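Local coordinates for protein pantothenate synthetase (Francisella tularensis subsp. tularensis, PDB 5HG0) that probably catalyses the ATP-dependent condensation of pantoate with beta-alanine to give pantothenate, by way of a pantoyl-adenylate intermediate, at residues B[27-32]-B[146-151]; B[34-39]-B[187-192]; B[51-56]-B[88-93]; B[150-155]-B[176-181]. One frame throughout, in Å; residues are numbered along the deposited sequence.

Contact 1 (B[27-32]-B[146-151]). With SAM (S-adenosylmethionine), chain D.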
# COMPACT_ATOMS: atom_id res chain seq x y z
N GLY B 27 -15.79 -11.48 10.75
CA GLY B 27 -14.46 -12.01 11.03
C GLY B 27 -13.85 -12.57 9.76
O GLY B 27 -14.54 -13.16 8.93
N PHE B 28 -12.54 -12.38 9.61
CA PHE B 28 -11.81 -12.80 8.42
C PHE B 28 -10.58 -13.58 8.83
O PHE B 28 -9.80 -13.13 9.67
CB PHE B 28 -11.42 -11.58 7.57
CG PHE B 28 -10.62 -11.92 6.34
CD1 PHE B 28 -10.99 -12.96 5.51
CD2 PHE B 28 -9.51 -11.16 6.01
CE1 PHE B 28 -10.25 -13.26 4.38
CE2 PHE B 28 -8.76 -11.45 4.88
CZ PHE B 28 -9.13 -12.51 4.07
N VAL B 29 -10.41 -14.76 8.24
CA VAL B 29 -9.24 -15.60 8.46
C VAL B 29 -8.60 -15.90 7.11
O VAL B 29 -9.08 -16.75 6.36
CB VAL B 29 -9.61 -16.91 9.20
CG1 VAL B 29 -8.37 -17.76 9.39
CG2 VAL B 29 -10.26 -16.59 10.54
N PRO B 30 -7.53 -15.20 6.76
CA PRO B 30 -6.84 -15.49 5.49
C PRO B 30 -5.88 -16.66 5.64
O PRO B 30 -5.10 -16.72 6.59
CB PRO B 30 -6.09 -14.19 5.20
CG PRO B 30 -5.83 -13.60 6.54
CD PRO B 30 -6.99 -14.01 7.43
N THR B 31 -5.97 -17.61 4.71
CA THR B 31 -5.08 -18.77 4.68
C THR B 31 -4.59 -18.98 3.26
O THR B 31 -5.04 -18.33 2.32
CB THR B 31 -5.77 -20.04 5.18
OG1 THR B 31 -6.65 -20.54 4.16
CG2 THR B 31 -6.59 -19.77 6.44
N MSE B 32 -3.66 -19.92 3.12
CA MSE B 32 -3.25 -20.41 1.81
C MSE B 32 -3.63 -21.88 1.66
O MSE B 32 -2.94 -22.64 0.99
CB MSE B 32 -1.75 -20.22 1.59
CG MSE B 32 -1.31 -18.77 1.65
SE MSE B 32 0.49 -18.49 0.96
CE MSE B 32 1.43 -19.84 2.01
N ASN B 146 -12.91 -7.92 12.27
CA ASN B 146 -11.89 -8.61 13.05
C ASN B 146 -11.02 -9.45 12.12
O ASN B 146 -11.54 -10.18 11.27
CB ASN B 146 -12.54 -9.49 14.12
CG ASN B 146 -13.22 -8.69 15.21
OD1 ASN B 146 -12.62 -7.80 15.81
ND2 ASN B 146 -14.50 -8.99 15.46
N LEU B 147 -9.71 -9.35 12.31
CA LEU B 147 -8.74 -10.14 11.56
C LEU B 147 -7.99 -11.04 12.53
O LEU B 147 -7.48 -10.57 13.55
CB LEU B 147 -7.76 -9.23 10.81
CG LEU B 147 -6.58 -9.91 10.11
CD1 LEU B 147 -7.06 -10.79 8.97
CD2 LEU B 147 -5.57 -8.87 9.62
N TYR B 148 -7.91 -12.33 12.20
CA TYR B 148 -7.33 -13.33 13.09
C TYR B 148 -6.03 -13.85 12.49
O TYR B 148 -6.01 -14.29 11.33
CB TYR B 148 -8.32 -14.46 13.35
CG TYR B 148 -9.56 -13.97 14.06
CD1 TYR B 148 -10.61 -13.41 13.35
CD2 TYR B 148 -9.66 -14.04 15.44
CE1 TYR B 148 -11.74 -12.94 14.00
CE2 TYR B 148 -10.79 -13.58 16.10
CZ TYR B 148 -11.82 -13.03 15.37
OH TYR B 148 -12.94 -12.57 16.03
N LEU B 149 -4.96 -13.80 13.28
CA LEU B 149 -3.62 -14.16 12.84
C LEU B 149 -3.00 -15.12 13.84
O LEU B 149 -3.23 -15.02 15.05
CB LEU B 149 -2.74 -12.92 12.69
CG LEU B 149 -3.22 -11.85 11.70
CD1 LEU B 149 -2.37 -10.59 11.82
CD2 LEU B 149 -3.20 -12.38 10.28
N GLY B 150 -2.20 -16.06 13.33
CA GLY B 150 -1.51 -17.00 14.18
C GLY B 150 -0.18 -16.45 14.67
O GLY B 150 0.49 -15.69 13.99
N GLU B 151 0.19 -16.86 15.89
CA GLU B 151 1.43 -16.40 16.50
C GLU B 151 2.67 -16.99 15.85
O GLU B 151 3.77 -16.47 16.05
CB GLU B 151 1.42 -16.73 18.00
CG GLU B 151 2.52 -16.09 18.83
CD GLU B 151 2.52 -16.59 20.26
OE1 GLU B 151 2.68 -15.77 21.19
OE2 GLU B 151 2.33 -17.81 20.45
N SAM D . 0.87 -15.54 4.58
CA SAM D . -0.38 -16.07 4.04
C SAM D . -1.29 -14.97 3.52
O SAM D . -2.18 -14.48 4.21
OXT SAM D . -1.15 -14.54 2.37
CB SAM D . -1.07 -16.96 5.08
CG SAM D . -0.17 -18.12 5.51
SD SAM D . -0.73 -19.16 6.89
CE SAM D . -1.03 -20.71 6.00
C5' SAM D . -2.42 -18.65 7.30
C4' SAM D . -2.63 -18.31 8.78
O4' SAM D . -2.59 -19.46 9.60
C3' SAM D . -1.54 -17.37 9.28
O3' SAM D . -2.15 -16.30 9.97
C2' SAM D . -0.75 -18.19 10.27
O2' SAM D . -0.28 -17.40 11.34
C1' SAM D . -1.78 -19.21 10.73
N9 SAM D . -1.10 -20.41 11.25
C8 SAM D . -0.28 -21.25 10.55
N7 SAM D . 0.14 -22.23 11.38
C5 SAM D . -0.38 -22.02 12.60
C6 SAM D . -0.26 -22.71 13.80
N6 SAM D . 0.50 -23.80 13.87
N1 SAM D . -0.92 -22.25 14.92
C2 SAM D . -1.70 -21.11 14.84
N3 SAM D . -1.81 -20.43 13.64
C4 SAM D . -1.16 -20.87 12.54

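Contact 2 (B[34-39]-B[187-192]). With SAM (S-adenosylmethionine), chain D.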
# COMPACT_ATOMS: atom_id res chain seq x y z
N ALA B 34 -4.66 -25.89 2.66
CA ALA B 34 -4.07 -27.03 3.37
C ALA B 34 -4.31 -26.90 4.87
O ALA B 34 -3.39 -26.77 5.68
CB ALA B 34 -2.57 -27.16 3.05
N LEU B 35 -5.59 -26.95 5.22
CA LEU B 35 -6.01 -26.58 6.57
C LEU B 35 -5.62 -27.64 7.59
O LEU B 35 -5.78 -28.84 7.36
CB LEU B 35 -7.52 -26.36 6.60
CG LEU B 35 -8.05 -25.32 5.61
CD1 LEU B 35 -9.55 -25.14 5.77
CD2 LEU B 35 -7.32 -23.99 5.79
N HIS B 36 -5.11 -27.18 8.73
CA HIS B 36 -4.81 -28.04 9.86
C HIS B 36 -5.39 -27.43 11.13
O HIS B 36 -6.09 -26.42 11.07
CB HIS B 36 -3.30 -28.26 9.99
CG HIS B 36 -2.49 -27.00 9.89
ND1 HIS B 36 -2.46 -26.05 10.88
CD2 HIS B 36 -1.68 -26.54 8.90
CE1 HIS B 36 -1.67 -25.06 10.52
NE2 HIS B 36 -1.18 -25.34 9.32
N ASN B 37 -5.10 -28.04 12.29
CA ASN B 37 -5.71 -27.57 13.53
C ASN B 37 -5.23 -26.18 13.93
O ASN B 37 -5.88 -25.52 14.75
CB ASN B 37 -5.44 -28.56 14.66
CG ASN B 37 -6.42 -29.71 14.67
OD1 ASN B 37 -7.50 -29.62 14.09
ND2 ASN B 37 -6.06 -30.79 15.35
N GLY B 38 -4.10 -25.72 13.37
CA GLY B 38 -3.73 -24.33 13.57
C GLY B 38 -4.72 -23.38 12.94
O GLY B 38 -5.19 -22.43 13.57
N HIS B 39 -5.07 -23.62 11.67
CA HIS B 39 -6.10 -22.83 11.00
C HIS B 39 -7.44 -22.96 11.72
O HIS B 39 -8.12 -21.96 11.96
CB HIS B 39 -6.26 -23.27 9.55
CG HIS B 39 -5.01 -23.14 8.73
ND1 HIS B 39 -4.29 -24.23 8.29
CD2 HIS B 39 -4.36 -22.05 8.27
CE1 HIS B 39 -3.25 -23.81 7.59
NE2 HIS B 39 -3.27 -22.49 7.56
N LEU B 187 2.32 -26.94 14.12
CA LEU B 187 1.57 -27.41 12.96
C LEU B 187 1.81 -26.47 11.78
O LEU B 187 1.74 -25.25 11.92
CB LEU B 187 0.08 -27.49 13.28
CG LEU B 187 -0.32 -28.25 14.55
CD1 LEU B 187 -1.83 -28.26 14.72
CD2 LEU B 187 0.24 -29.66 14.54
N SER B 188 2.11 -27.05 10.62
CA SER B 188 2.44 -26.26 9.45
C SER B 188 2.10 -27.05 8.20
O SER B 188 2.32 -28.27 8.16
CB SER B 188 3.93 -25.86 9.46
OG SER B 188 4.24 -25.03 8.36
N SER B 189 1.57 -26.36 7.20
CA SER B 189 1.15 -27.03 5.97
C SER B 189 2.34 -27.70 5.28
O SER B 189 2.21 -28.80 4.73
CB SER B 189 0.47 -26.04 5.03
OG SER B 189 -0.64 -25.42 5.65
N ARG B 190 3.50 -27.04 5.29
CA ARG B 190 4.68 -27.60 4.63
C ARG B 190 5.16 -28.89 5.29
O ARG B 190 5.90 -29.65 4.66
CB ARG B 190 5.81 -26.57 4.60
CG ARG B 190 5.58 -25.43 3.62
CD ARG B 190 6.73 -24.42 3.66
NE ARG B 190 6.53 -23.34 2.70
CZ ARG B 190 5.90 -22.20 2.98
NH1 ARG B 190 5.77 -21.27 2.05
NH2 ARG B 190 5.41 -22.00 4.20
N ASN B 191 4.75 -29.15 6.54
CA ASN B 191 5.10 -30.41 7.18
C ASN B 191 4.41 -31.61 6.54
O ASN B 191 4.77 -32.75 6.84
CB ASN B 191 4.75 -30.35 8.67
CG ASN B 191 5.55 -29.31 9.42
OD1 ASN B 191 6.59 -28.85 8.94
ND2 ASN B 191 5.08 -28.93 10.60
N LYS B 192 3.42 -31.37 5.67
CA LYS B 192 2.83 -32.46 4.90
C LYS B 192 3.87 -33.16 4.04
O LYS B 192 3.78 -34.37 3.81
CB LYS B 192 1.69 -31.91 4.03
CG LYS B 192 1.03 -32.90 3.10
CD LYS B 192 -0.15 -32.23 2.39
CE LYS B 192 -0.74 -33.11 1.31
NZ LYS B 192 -1.89 -32.44 0.64
N SAM D . 0.87 -15.54 4.58
CA SAM D . -0.38 -16.07 4.04
C SAM D . -1.29 -14.97 3.52
O SAM D . -2.18 -14.48 4.21
OXT SAM D . -1.15 -14.54 2.37
CB SAM D . -1.07 -16.96 5.08
CG SAM D . -0.17 -18.12 5.51
SD SAM D . -0.73 -19.16 6.89
CE SAM D . -1.03 -20.71 6.00
C5' SAM D . -2.42 -18.65 7.30
C4' SAM D . -2.63 -18.31 8.78
O4' SAM D . -2.59 -19.46 9.60
C3' SAM D . -1.54 -17.37 9.28
O3' SAM D . -2.15 -16.30 9.97
C2' SAM D . -0.75 -18.19 10.27
O2' SAM D . -0.28 -17.40 11.34
C1' SAM D . -1.78 -19.21 10.73
N9 SAM D . -1.10 -20.41 11.25
C8 SAM D . -0.28 -21.25 10.55
N7 SAM D . 0.14 -22.23 11.38
C5 SAM D . -0.38 -22.02 12.60
C6 SAM D . -0.26 -22.71 13.80
N6 SAM D . 0.50 -23.80 13.87
N1 SAM D . -0.92 -22.25 14.92
C2 SAM D . -1.70 -21.11 14.84
N3 SAM D . -1.81 -20.43 13.64
C4 SAM D . -1.16 -20.87 12.54
O HOH W 1 0.51 -23.16 7.54

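Contact 3 (B[51-56]-B[88-93])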
# COMPACT_ATOMS: atom_id res chain seq x y z
N ASP B 51 -20.56 -12.66 13.83
CA ASP B 51 -21.77 -13.19 13.23
C ASP B 51 -21.47 -13.85 11.89
O ASP B 51 -22.09 -14.86 11.53
CB ASP B 51 -22.80 -12.07 13.05
CG ASP B 51 -22.95 -11.22 14.29
OD1 ASP B 51 -22.96 -11.79 15.41
OD2 ASP B 51 -23.06 -9.98 14.16
N VAL B 52 -20.52 -13.29 11.14
CA VAL B 52 -20.13 -13.79 9.83
C VAL B 52 -18.63 -14.04 9.83
O VAL B 52 -17.85 -13.16 10.22
CB VAL B 52 -20.51 -12.82 8.70
CG1 VAL B 52 -20.07 -13.36 7.35
CG2 VAL B 52 -22.01 -12.55 8.70
N VAL B 53 -18.22 -15.23 9.41
CA VAL B 53 -16.81 -15.61 9.35
C VAL B 53 -16.47 -15.89 7.89
O VAL B 53 -17.04 -16.79 7.27
CB VAL B 53 -16.50 -16.84 10.22
CG1 VAL B 53 -15.11 -17.35 9.91
CG2 VAL B 53 -16.62 -16.48 11.69
N ILE B 54 -15.54 -15.11 7.35
CA ILE B 54 -15.01 -15.31 6.01
C ILE B 54 -13.64 -15.95 6.13
O ILE B 54 -12.80 -15.50 6.92
CB ILE B 54 -14.93 -13.99 5.23
CG1 ILE B 54 -16.28 -13.25 5.25
CG2 ILE B 54 -14.49 -14.24 3.79
CD1 ILE B 54 -16.20 -11.81 4.78
N VAL B 55 -13.41 -17.01 5.36
CA VAL B 55 -12.10 -17.63 5.24
C VAL B 55 -11.68 -17.55 3.78
O VAL B 55 -12.45 -17.91 2.89
CB VAL B 55 -12.11 -19.09 5.73
CG1 VAL B 55 -10.81 -19.79 5.35
CG2 VAL B 55 -12.33 -19.15 7.23
N SER B 56 -10.46 -17.07 3.54
CA SER B 56 -9.91 -16.99 2.20
C SER B 56 -8.87 -18.08 2.01
O SER B 56 -8.11 -18.39 2.94
CB SER B 56 -9.30 -15.61 1.93
OG SER B 56 -8.04 -15.48 2.56
N ASP B 88 -18.91 -24.77 9.85
CA ASP B 88 -19.99 -23.83 9.55
C ASP B 88 -19.45 -22.43 9.23
O ASP B 88 -19.92 -21.42 9.74
CB ASP B 88 -21.01 -23.78 10.68
CG ASP B 88 -21.86 -25.04 10.77
OD1 ASP B 88 -22.15 -25.63 9.71
OD2 ASP B 88 -22.22 -25.44 11.90
N VAL B 89 -18.44 -22.39 8.36
CA VAL B 89 -17.92 -21.12 7.88
C VAL B 89 -18.91 -20.53 6.88
O VAL B 89 -19.41 -21.23 6.00
CB VAL B 89 -16.53 -21.31 7.25
CG1 VAL B 89 -16.17 -20.11 6.38
CG2 VAL B 89 -15.49 -21.51 8.33
N ASP B 90 -19.20 -19.24 7.04
CA ASP B 90 -20.23 -18.61 6.22
C ASP B 90 -19.79 -18.49 4.76
O ASP B 90 -20.47 -18.97 3.85
CB ASP B 90 -20.59 -17.24 6.80
CG ASP B 90 -21.01 -17.32 8.25
OD1 ASP B 90 -22.21 -17.57 8.52
OD2 ASP B 90 -20.14 -17.13 9.13
N VAL B 91 -18.66 -17.83 4.52
CA VAL B 91 -18.18 -17.57 3.17
C VAL B 91 -16.76 -18.10 3.02
O VAL B 91 -15.91 -17.85 3.88
CB VAL B 91 -18.22 -16.07 2.83
CG1 VAL B 91 -17.81 -15.84 1.38
CG2 VAL B 91 -19.60 -15.49 3.09
N LEU B 92 -16.52 -18.84 1.94
CA LEU B 92 -15.17 -19.16 1.49
C LEU B 92 -14.84 -18.27 0.30
O LEU B 92 -15.61 -18.20 -0.66
CB LEU B 92 -15.04 -20.63 1.11
CG LEU B 92 -13.77 -21.03 0.34
CD1 LEU B 92 -12.51 -20.66 1.12
CD2 LEU B 92 -13.78 -22.52 0.01
N PHE B 93 -13.70 -17.59 0.37
CA PHE B 93 -13.22 -16.73 -0.70
C PHE B 93 -11.98 -17.38 -1.30
O PHE B 93 -10.91 -17.38 -0.68
CB PHE B 93 -12.93 -15.32 -0.20
CG PHE B 93 -12.50 -14.37 -1.28
CD1 PHE B 93 -13.08 -14.42 -2.54
CD2 PHE B 93 -11.52 -13.42 -1.03
CE1 PHE B 93 -12.69 -13.54 -3.53
CE2 PHE B 93 -11.12 -12.54 -2.02
CZ PHE B 93 -11.71 -12.60 -3.28

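Contact 4 (B[150-155]-B[176-181]). With SAM (S-adenosylmethionine), chain D.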
# COMPACT_ATOMS: atom_id res chain seq x y z
N GLY B 150 -2.20 -16.06 13.33
CA GLY B 150 -1.51 -17.00 14.18
C GLY B 150 -0.18 -16.45 14.67
O GLY B 150 0.49 -15.69 13.99
N GLU B 151 0.19 -16.86 15.89
CA GLU B 151 1.43 -16.40 16.50
C GLU B 151 2.67 -16.99 15.85
O GLU B 151 3.77 -16.47 16.05
CB GLU B 151 1.42 -16.73 18.00
CG GLU B 151 2.52 -16.09 18.83
CD GLU B 151 2.52 -16.59 20.26
OE1 GLU B 151 2.68 -15.77 21.19
OE2 GLU B 151 2.33 -17.81 20.45
N LYS B 152 2.52 -18.07 15.07
CA LYS B 152 3.69 -18.75 14.50
C LYS B 152 4.48 -17.84 13.57
O LYS B 152 5.70 -17.96 13.48
CB LYS B 152 3.25 -20.02 13.77
CG LYS B 152 4.41 -20.83 13.21
CD LYS B 152 3.95 -22.13 12.59
CE LYS B 152 4.37 -22.23 11.14
NZ LYS B 152 3.21 -22.51 10.25
N ASP B 153 3.80 -16.94 12.86
CA ASP B 153 4.47 -15.99 11.98
C ASP B 153 4.51 -14.64 12.69
O ASP B 153 3.71 -13.74 12.44
CB ASP B 153 3.77 -15.92 10.63
CG ASP B 153 3.60 -17.28 9.99
OD1 ASP B 153 4.59 -17.79 9.42
OD2 ASP B 153 2.49 -17.85 10.06
N TYR B 154 5.49 -14.50 13.59
CA TYR B 154 5.50 -13.38 14.52
C TYR B 154 5.79 -12.06 13.82
O TYR B 154 5.12 -11.05 14.08
CB TYR B 154 6.52 -13.63 15.64
CG TYR B 154 6.35 -12.71 16.82
CD1 TYR B 154 5.39 -12.96 17.79
CD2 TYR B 154 7.15 -11.58 16.96
CE1 TYR B 154 5.24 -12.12 18.87
CE2 TYR B 154 7.00 -10.73 18.04
CZ TYR B 154 6.04 -11.01 18.99
OH TYR B 154 5.89 -10.16 20.07
N GLN B 155 6.80 -12.03 12.94
CA GLN B 155 7.07 -10.81 12.18
C GLN B 155 5.89 -10.47 11.28
O GLN B 155 5.57 -9.29 11.10
CB GLN B 155 8.34 -10.98 11.36
CG GLN B 155 9.60 -11.15 12.19
CD GLN B 155 10.81 -11.53 11.36
OE1 GLN B 155 11.03 -12.71 11.08
NE2 GLN B 155 11.59 -10.54 10.95
N CYS B 176 -3.55 -15.35 17.76
CA CYS B 176 -3.86 -16.60 18.42
C CYS B 176 -2.59 -17.41 18.67
O CYS B 176 -1.65 -17.36 17.87
CB CYS B 176 -4.84 -17.43 17.58
SG CYS B 176 -6.37 -16.55 17.15
N PRO B 177 -2.54 -18.17 19.77
CA PRO B 177 -1.33 -18.93 20.08
C PRO B 177 -1.06 -20.02 19.06
O PRO B 177 -1.97 -20.54 18.41
CB PRO B 177 -1.64 -19.54 21.46
CG PRO B 177 -3.13 -19.54 21.55
CD PRO B 177 -3.58 -18.32 20.80
N THR B 178 0.22 -20.36 18.92
CA THR B 178 0.64 -21.38 17.97
C THR B 178 0.17 -22.76 18.43
O THR B 178 0.36 -23.13 19.59
CB THR B 178 2.16 -21.37 17.81
OG1 THR B 178 2.60 -20.04 17.50
CG2 THR B 178 2.59 -22.32 16.71
N GLN B 179 -0.44 -23.50 17.52
CA GLN B 179 -0.84 -24.88 17.78
C GLN B 179 0.34 -25.80 17.50
O GLN B 179 1.01 -25.67 16.48
CB GLN B 179 -2.04 -25.26 16.92
CG GLN B 179 -3.32 -24.51 17.27
CD GLN B 179 -3.75 -24.74 18.70
OE1 GLN B 179 -3.93 -25.87 19.14
NE2 GLN B 179 -3.91 -23.65 19.45
N ARG B 180 0.59 -26.74 18.42
CA ARG B 180 1.77 -27.58 18.36
C ARG B 180 1.40 -29.04 18.52
O ARG B 180 0.41 -29.38 19.18
CB ARG B 180 2.78 -27.18 19.44
CG ARG B 180 3.17 -25.71 19.40
CD ARG B 180 4.13 -25.34 20.51
NE ARG B 180 4.60 -23.97 20.36
CZ ARG B 180 5.63 -23.62 19.60
NH1 ARG B 180 6.32 -24.54 18.94
NH2 ARG B 180 5.98 -22.34 19.51
N GLN B 181 2.20 -29.90 17.91
CA GLN B 181 2.14 -31.32 18.19
C GLN B 181 2.57 -31.57 19.63
O GLN B 181 3.17 -30.69 20.26
CB GLN B 181 3.02 -32.10 17.22
CG GLN B 181 2.50 -32.15 15.79
CD GLN B 181 3.45 -32.86 14.84
OE1 GLN B 181 4.46 -33.43 15.26
NE2 GLN B 181 3.14 -32.81 13.55
N SAM D . 0.87 -15.54 4.58
CA SAM D . -0.38 -16.07 4.04
C SAM D . -1.29 -14.97 3.52
O SAM D . -2.18 -14.48 4.21
OXT SAM D . -1.15 -14.54 2.37
CB SAM D . -1.07 -16.96 5.08
CG SAM D . -0.17 -18.12 5.51
SD SAM D . -0.73 -19.16 6.89
CE SAM D . -1.03 -20.71 6.00
C5' SAM D . -2.42 -18.65 7.30
C4' SAM D . -2.63 -18.31 8.78
O4' SAM D . -2.59 -19.46 9.60
C3' SAM D . -1.54 -17.37 9.28
O3' SAM D . -2.15 -16.30 9.97
C2' SAM D . -0.75 -18.19 10.27
O2' SAM D . -0.28 -17.40 11.34
C1' SAM D . -1.78 -19.21 10.73
N9 SAM D . -1.10 -20.41 11.25
C8 SAM D . -0.28 -21.25 10.55
N7 SAM D . 0.14 -22.23 11.38
C5 SAM D . -0.38 -22.02 12.60
C6 SAM D . -0.26 -22.71 13.80
N6 SAM D . 0.50 -23.80 13.87
N1 SAM D . -0.92 -22.25 14.92
C2 SAM D . -1.70 -21.11 14.84
N3 SAM D . -1.81 -20.43 13.64
C4 SAM D . -1.16 -20.87 12.54
O HOH W 2 4.69 -19.05 18.41

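Contact 1 (B[27-32]-B[146-151])
Phe28 and Leu147 pair across strands 27-31 and 146-150, two inner neighbours of the six-stranded parallel sheet in a Rossmann-like nucleotide-binding fold. Their side chains lie side by side on one face of the sheet and point the same way. Phe28 CD2 meets Leu147 CD1 at 3.9 Å, and the methyl approaches the ring obliquely. Leu147 has CG anti to its backbone N (chi1 173°), and its CD1 branch leans back to the other strand. The same methyl touches Pro30 CD at 3.6 Å, where the two side chains cross at about a right angle. Pro30 CD in turn sits over one face of the Phe28 ring, offset toward the rim. These three groups form a small apolar cluster.

The other face carries Val29 and Tyr148, covered by helix 37-49. Val29 CG2 comes crosswise against Tyr148 CB at 4.0 Å. The Tyr148 ring is turned so that Phe28 O lies at its edge, in the ring plane. Its hydroxyl is held by Asn50 and Glu49.

Two backbone bonds tie the strands. Phe28 N donates to Asn146 O at 2.9 Å, and Tyr148 N donates to Phe28 O at 3.3 Å. Beyond Pro30 the strands part, and S-adenosylmethionine lies at their C-terminal ends, in the predicted ATP site. Pro30 O packs against its C5' at 3.4 Å. From the other strand, Gly150 N makes weak bonds to both ribose hydroxyls, O2' at 3.1 Å and O3' at 3.4 Å.

Contact 2 (B[34-39]-B[187-192])
Ser189 OG lies 3.1 Å from Ala34 O and also bonds a water, so its proton may serve either partner. The water is shared with His36 NE2 and joins the two segments a second time. His36 to His39 read HNGH, the HIGH-type motif of nucleotide-binding enzymes of this clan, at the start of helix 37-49.

His36 is the N-cap residue and forms a capping box with His39. His36 N donates to His39 ND1 at 3.1 Å, almost exactly in the plane of the acceptor ring. The N-cap bond itself is weak: His36 ND1 accepts from Gly38 N. The His36 ring is sandwiched. His39 ND1 lies over the centre of one face, and the backbone joining Leu187 to Ser188 covers the rim of the opposite face. Leu187 CB adds an off-centre CH-pi contact, 4.2 Å from the ring centroid. The His36 side chain takes a chi1 of 47°, with CG between the backbone N and carbonyl carbon, which folds the ring back over the helix start. Leu187 CD1 reaches past it to Asn37 CB at 3.6 Å.

S-adenosylmethionine occupies this predicted ATP site. Its N6 donates to Leu187 O at 2.7 Å, and its N7 lies in plane at the His36 ring edge. His39 is the predicted proton donor; its NE2 lies 3.3 Å from the ligand methyl CE.

Contact 3 (B[51-56]-B[88-93])
Val53 and Asp90 make the polar bond at the start of this strand pair. Val53 N donates to Asp90 OD2 at 2.7 Å, meeting it on the anti side and 33° out of the carboxylate plane. The Asp90 side chain, with CG anti to its carbonyl carbon (chi1 -55°), places its carboxylate beside the backbone N of Val53. Val53 O accepts two weak bonds, from the N atoms of Asp90 and Val91.

Further along, the pairing is regular and parallel. Val55 N donates to Val91 O at 3.0 Å, and Phe93 N donates to Val55 O at 2.8 Å. Ile54 and Val91 lie side by side on one face, with CG1 of Ile54 4.2 Å from CB of Val91. On the other face, the Val55 and Val89 side chains cross at about a right angle, with Val55 CG2 4.0 Å from Val89 CG1. Leu92 CD1 comes to 3.3 Å from Val55 O.

Helix 77-86 covers Val55, Val89 and Leu92, and helix 37-49 also packs on Val55 and Val89. At Asp88 a Schellman motif, with positive phi, ends helix 77-86. Strand 52-57, helix 77-86 and strand 91-93 together make a beta-alpha-beta crossover of the Rossmann-like sheet.

Contact 4 (B[150-155]-B[176-181])
The adenosine end of the predicted ATP site is built where Glu151 and Lys152 meet Cys176 and Thr178, at the C-terminal ends of strands 146-150 and 172-176. The last sheet pairing is Gly150 with Cys176. Glu151 N then donates to Cys176 O at 2.7 Å, with a bent N-H...O angle of 135°. Glu151 CB is pressed against the same oxygen at 3.1 Å.

The Glu151 and Thr178 side chains cross at about a right angle. A chi1 of -169° carries the Glu151 chain away from its own N, and it runs out extended. Its CB lies 3.5 Å from Thr178 OG1, and the carboxylate ends beside the backbone of Pro177 and Thr178. Its OE1 also faces Arg240 in a long, weak ion pair. Thr178 OG1 sits close to Lys152 N, but the angle is too poor for a hydrogen bond. The other branch, Thr178 CG2, packs on Lys152 CB at 3.8 Å and borders the adenine amino group.

Both segments hold S-adenosylmethionine. Gln179 N donates almost straight to adenine N1 at 2.9 Å, and adenine N6 donates to Gln179 O at 3.3 Å. This backbone pair recognises the adenine edge. Lys152 bends at its end, bringing NZ to 3.3 Å from adenine N7 and into a weak bond with Ser188 OG. Asp153 OD2 accepts from the ribose O2'. Loops at the C-terminal ends of parallel strands that hold base and ribose in this way are characteristic of Rossmann-like nucleotide-binding sites.

How the contacts relate
From the N terminus, strand 26-31 and the start of helix 37-49 open contacts 1 and 2 in turn. Contact 3 opens and closes between residues 51 and 93, nested inside both. Contact 1 closes at 146-151. Contact 4 starts on the same stretch, sharing Gly150 and Glu151, and closes at 176-181. Contact 2 closes last, at 187-192, so it crosses contact 1 and encloses contact 4. Contacts 1 and 3 join neighbouring strands of one parallel sheet. Contact 2 ties the start of helix 37-49 to the loop before helix 196-211. Contact 4 ties the turn before helix 154-166 to the loop after strand 172-176. Contacts 1, 2 and 4 all touch the bound S-adenosylmethionine; contact 3 lies farther off.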